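Local coordinates for protein beta-glucanase (Podospora anserina, PDB 4LE4) that probably hydrolyses beta-glucans, including beta-1,4-linked cello-oligosaccharides, as a fungal glycoside hydrolase of family GH131, at residues A[114-119]-A[126-131]. Sequence-based numbering, arbitrary orientation.
Sequences EHQIAF and ELKSGW
Glu-114 OE2 is gripped from opposite faces of its carboxylate: Lys-128 NZ makes a salt bridge to it from the syn side at 2.9 Å, and Gln-116 NE2 donates at 2.8 Å from above the plane. This polar cluster lies over the face of an antiparallel beta hairpin, strands 115-120 and 125-129, that carries Gln-116 and Lys-128, within the concanavalin-like beta-sandwich expected of this clan. Glu-114 reaches the partner strand on an extended chain whose CG stands anti to the backbone N (chi1 171°), and crosses the end of Lys-128 at an angle. Gln-116 and Lys-128, a non-hydrogen-bonded pair, run side by side in the same direction, Gln-116 CG 4.0 Å from Lys-128 CE. Lys-128 NZ also has a long salt bridge to Glu-126 OE2, so one ammonium group lies between two carboxylates and probably offsets their repulsion. The flanking hydrogen-bonded pairs, His-115 with Ser-129 and Ile-117 with Leu-127, each close a ring of two backbone bonds; the straightest runs from Leu-127 N to Ile-117 O (2.9 Å, 176°). On the face that carries these four side chains, Ile-117 CB meets Leu-127 CB at 4.0 Å, and both side chains pack on Leu-101 of strand 94-102 in the opposing sheet. His-115 NE2 is hydrogen-bonded to Glu-222, while Ser-129 OG lies oblique to the His-115 imidazole, 3.3 Å from His-115 CB.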
ATOM      1  N   GLU A 114     -10.084 -12.462  -1.499  1.00  9.57           N
ATOM      2  CA  GLU A 114      -9.852 -11.127  -2.035  1.00  9.59           C
ATOM      3  C   GLU A 114      -9.046 -10.264  -1.057  1.00  8.29           C
ATOM      4  O   GLU A 114      -9.306 -10.264   0.143  1.00  9.77           O
ATOM      5  CB  GLU A 114     -11.190 -10.453  -2.346  1.00 10.24           C
ATOM      6  CG  GLU A 114     -11.071  -8.964  -2.720  1.00 12.47           C
ATOM      7  CD  GLU A 114     -12.428  -8.339  -3.125  1.00 17.02           C
ATOM      8  OE1 GLU A 114     -13.420  -9.078  -3.350  1.00 20.37           O
ATOM      9  OE2 GLU A 114     -12.496  -7.105  -3.232  1.00 15.57           O
ATOM     10  N   HIS A 115      -8.059  -9.536  -1.584  1.00 10.57           N
ATOM     11  CA  HIS A 115      -7.262  -8.625  -0.766  1.00  9.02           C
ATOM     12  C   HIS A 115      -7.430  -7.268  -1.404  1.00  8.41           C
ATOM     13  O   HIS A 115      -7.486  -7.173  -2.628  1.00  8.28           O
ATOM     14  CB  HIS A 115      -5.767  -8.968  -0.810  1.00  8.72           C
ATOM     15  CG  HIS A 115      -5.435 -10.289  -0.182  1.00 10.63           C
ATOM     16  ND1 HIS A 115      -5.813 -11.495  -0.739  1.00 11.65           N
ATOM     17  CD2 HIS A 115      -4.741 -10.591   0.937  1.00 11.93           C
ATOM     18  CE1 HIS A 115      -5.360 -12.486   0.015  1.00 10.77           C
ATOM     19  NE2 HIS A 115      -4.707 -11.963   1.037  1.00 12.99           N
ATOM     20  N   GLN A 116      -7.543  -6.255  -0.561  1.00  9.01           N
ATOM     21  CA  GLN A 116      -7.655  -4.850  -0.986  1.00  9.67           C
ATOM     22  C   GLN A 116      -6.388  -4.241  -0.369  1.00  8.06           C
ATOM     23  O   GLN A 116      -6.173  -4.343   0.824  1.00  8.25           O
ATOM     24  CB  GLN A 116      -8.944  -4.250  -0.437  1.00 10.61           C
ATOM     25  CG  GLN A 116     -10.157  -4.843  -1.220  1.00 14.00           C
ATOM     26  CD  GLN A 116     -11.486  -4.673  -0.519  1.00 13.37           C
ATOM     27  OE1 GLN A 116     -11.606  -3.900   0.424  1.00 15.17           O
ATOM     28  NE2 GLN A 116     -12.504  -5.397  -0.988  1.00 13.10           N
ATOM     29  N   ILE A 117      -5.593  -3.592  -1.209  1.00  8.29           N
ATOM     30  CA  ILE A 117      -4.274  -3.092  -0.830  1.00  7.29           C
ATOM     31  C   ILE A 117      -4.045  -1.624  -1.153  1.00  6.82           C
ATOM     32  O   ILE A 117      -4.369  -1.188  -2.255  1.00  9.07           O
ATOM     33  CB  ILE A 117      -3.233  -3.930  -1.613  1.00  6.80           C
ATOM     34  CG1 ILE A 117      -3.481  -5.436  -1.328  1.00  7.56           C
ATOM     35  CG2 ILE A 117      -1.818  -3.524  -1.230  1.00  7.56           C
ATOM     36  CD1 ILE A 117      -2.858  -6.401  -2.339  1.00 10.96           C
ATOM     37  N   ALA A 118      -3.449  -0.869  -0.228  1.00  6.75           N
ATOM     38  CA  ALA A 118      -3.152   0.560  -0.513  1.00  6.62           C
ATOM     39  C   ALA A 118      -4.415   1.285  -1.030  1.00  6.46           C
ATOM     40  O   ALA A 118      -4.395   2.036  -2.022  1.00  9.34           O
ATOM     41  CB  ALA A 118      -2.058   0.643  -1.539  1.00  5.37           C
ATOM     42  N   PHE A 119      -5.501   1.085  -0.314  1.00  8.78           N
ATOM     43  CA  PHE A 119      -6.794   1.636  -0.716  1.00  9.24           C
ATOM     44  C   PHE A 119      -7.235   2.862   0.026  1.00  8.25           C
ATOM     45  O   PHE A 119      -6.850   3.071   1.186  1.00  7.28           O
ATOM     46  CB  PHE A 119      -7.885   0.550  -0.533  1.00  9.68           C
ATOM     47  CG  PHE A 119      -8.050   0.057   0.918  1.00 10.59           C
ATOM     48  CD1 PHE A 119      -7.320  -1.046   1.391  1.00 10.53           C
ATOM     49  CD2 PHE A 119      -8.950   0.679   1.777  1.00  9.11           C
ATOM     50  CE1 PHE A 119      -7.504  -1.516   2.711  1.00 11.96           C
ATOM     51  CE2 PHE A 119      -9.147   0.226   3.096  1.00 11.48           C
ATOM     52  CZ  PHE A 119      -8.422  -0.873   3.565  1.00 10.60           C
ATOM     53  N   GLU A 126      -7.334   1.448  -5.632  1.00  8.50           N
ATOM     54  CA  GLU A 126      -6.646   0.506  -4.734  1.00  8.96           C
ATOM     55  C   GLU A 126      -6.056  -0.593  -5.610  1.00  9.28           C
ATOM     56  O   GLU A 126      -6.290  -0.618  -6.835  1.00  8.07           O
ATOM     57  CB  GLU A 126      -7.697  -0.147  -3.828  1.00  9.96           C
ATOM     58  CG  GLU A 126      -8.738  -1.020  -4.624  1.00  8.35           C
ATOM     59  CD  GLU A 126     -10.026  -1.318  -3.852  1.00 15.67           C
ATOM     60  OE1 GLU A 126      -9.925  -1.573  -2.645  1.00 15.68           O
ATOM     61  OE2 GLU A 126     -11.148  -1.333  -4.451  1.00 14.99           O
ATOM     62  N   LEU A 127      -5.262  -1.488  -5.002  1.00  7.70           N
ATOM     63  CA  LEU A 127      -4.827  -2.672  -5.736  1.00  9.11           C
ATOM     64  C   LEU A 127      -5.675  -3.791  -5.115  1.00  9.31           C
ATOM     65  O   LEU A 127      -6.199  -3.644  -4.003  1.00 10.15           O
ATOM     66  CB  LEU A 127      -3.343  -3.014  -5.512  1.00  9.92           C
ATOM     67  CG  LEU A 127      -2.326  -1.955  -5.927  1.00  9.72           C
ATOM     68  CD1 LEU A 127      -0.909  -2.552  -5.755  1.00  6.88           C
ATOM     69  CD2 LEU A 127      -2.562  -1.486  -7.349  1.00 11.31           C
ATOM     70  N   LYS A 128      -5.828  -4.888  -5.851  1.00  8.42           N
ATOM     71  CA  LYS A 128      -6.542  -6.042  -5.343  1.00  8.47           C
ATOM     72  C   LYS A 128      -5.796  -7.270  -5.779  1.00  8.01           C
ATOM     73  O   LYS A 128      -5.029  -7.254  -6.741  1.00 10.68           O
ATOM     74  CB  LYS A 128      -7.968  -6.119  -5.903  1.00  7.21           C
ATOM     75  CG  LYS A 128      -8.899  -5.073  -5.324  1.00 12.36           C
ATOM     76  CD  LYS A 128     -10.348  -5.394  -5.688  1.00 13.94           C
ATOM     77  CE  LYS A 128     -11.291  -4.420  -4.991  1.00 16.90           C
ATOM     78  NZ  LYS A 128     -12.706  -4.857  -5.099  1.00 16.62           N
ATOM     79  N   SER A 129      -6.011  -8.360  -5.057  1.00  9.70           N
ATOM     80  CA  SER A 129      -5.390  -9.599  -5.436  1.00 10.90           C
ATOM     81  C   SER A 129      -6.317 -10.722  -4.941  1.00 10.83           C
ATOM     82  O   SER A 129      -7.205 -10.491  -4.111  1.00  9.95           O
ATOM     83  CB  SER A 129      -3.992  -9.730  -4.805  1.00  9.56           C
ATOM     84  OG  SER A 129      -4.060 -10.065  -3.417  1.00 14.94           O
ATOM     85  N   GLY A 130      -6.082 -11.923  -5.451  1.00 10.94           N
ATOM     86  CA  GLY A 130      -6.889 -13.053  -5.039  1.00 12.68           C
ATOM     87  C   GLY A 130      -8.183 -13.222  -5.814  1.00 12.96           C
ATOM     88  O   GLY A 130      -8.476 -12.495  -6.743  1.00 14.30           O
ATOM     89  N   TRP A 131      -8.933 -14.240  -5.420  1.00 14.04           N
ATOM     90  CA  TRP A 131     -10.194 -14.613  -6.041  1.00 15.70           C
ATOM     91  C   TRP A 131     -11.264 -13.623  -5.623  1.00 15.71           C
ATOM     92  O   TRP A 131     -11.674 -13.585  -4.482  1.00 16.96           O
ATOM     93  CB  TRP A 131     -10.495 -16.056  -5.607  1.00 16.58           C
ATOM     94  CG  TRP A 131     -11.761 -16.642  -6.084  1.00 18.59           C
ATOM     95  CD1 TRP A 131     -12.644 -16.112  -6.993  1.00 18.85           C
ATOM     96  CD2 TRP A 131     -12.309 -17.890  -5.667  1.00 17.68           C
ATOM     97  NE1 TRP A 131     -13.720 -16.966  -7.156  1.00 18.00           N
ATOM     98  CE2 TRP A 131     -13.539 -18.063  -6.357  1.00 19.58           C
ATOM     99  CE3 TRP A 131     -11.885 -18.884  -4.775  1.00 18.40           C
ATOM    100  CZ2 TRP A 131     -14.348 -19.202  -6.174  1.00 18.17           C
ATOM    101  CZ3 TRP A 131     -12.685 -20.008  -4.598  1.00 19.29           C
ATOM    102  CH2 TRP A 131     -13.903 -20.152  -5.295  1.00 18.11           C
TER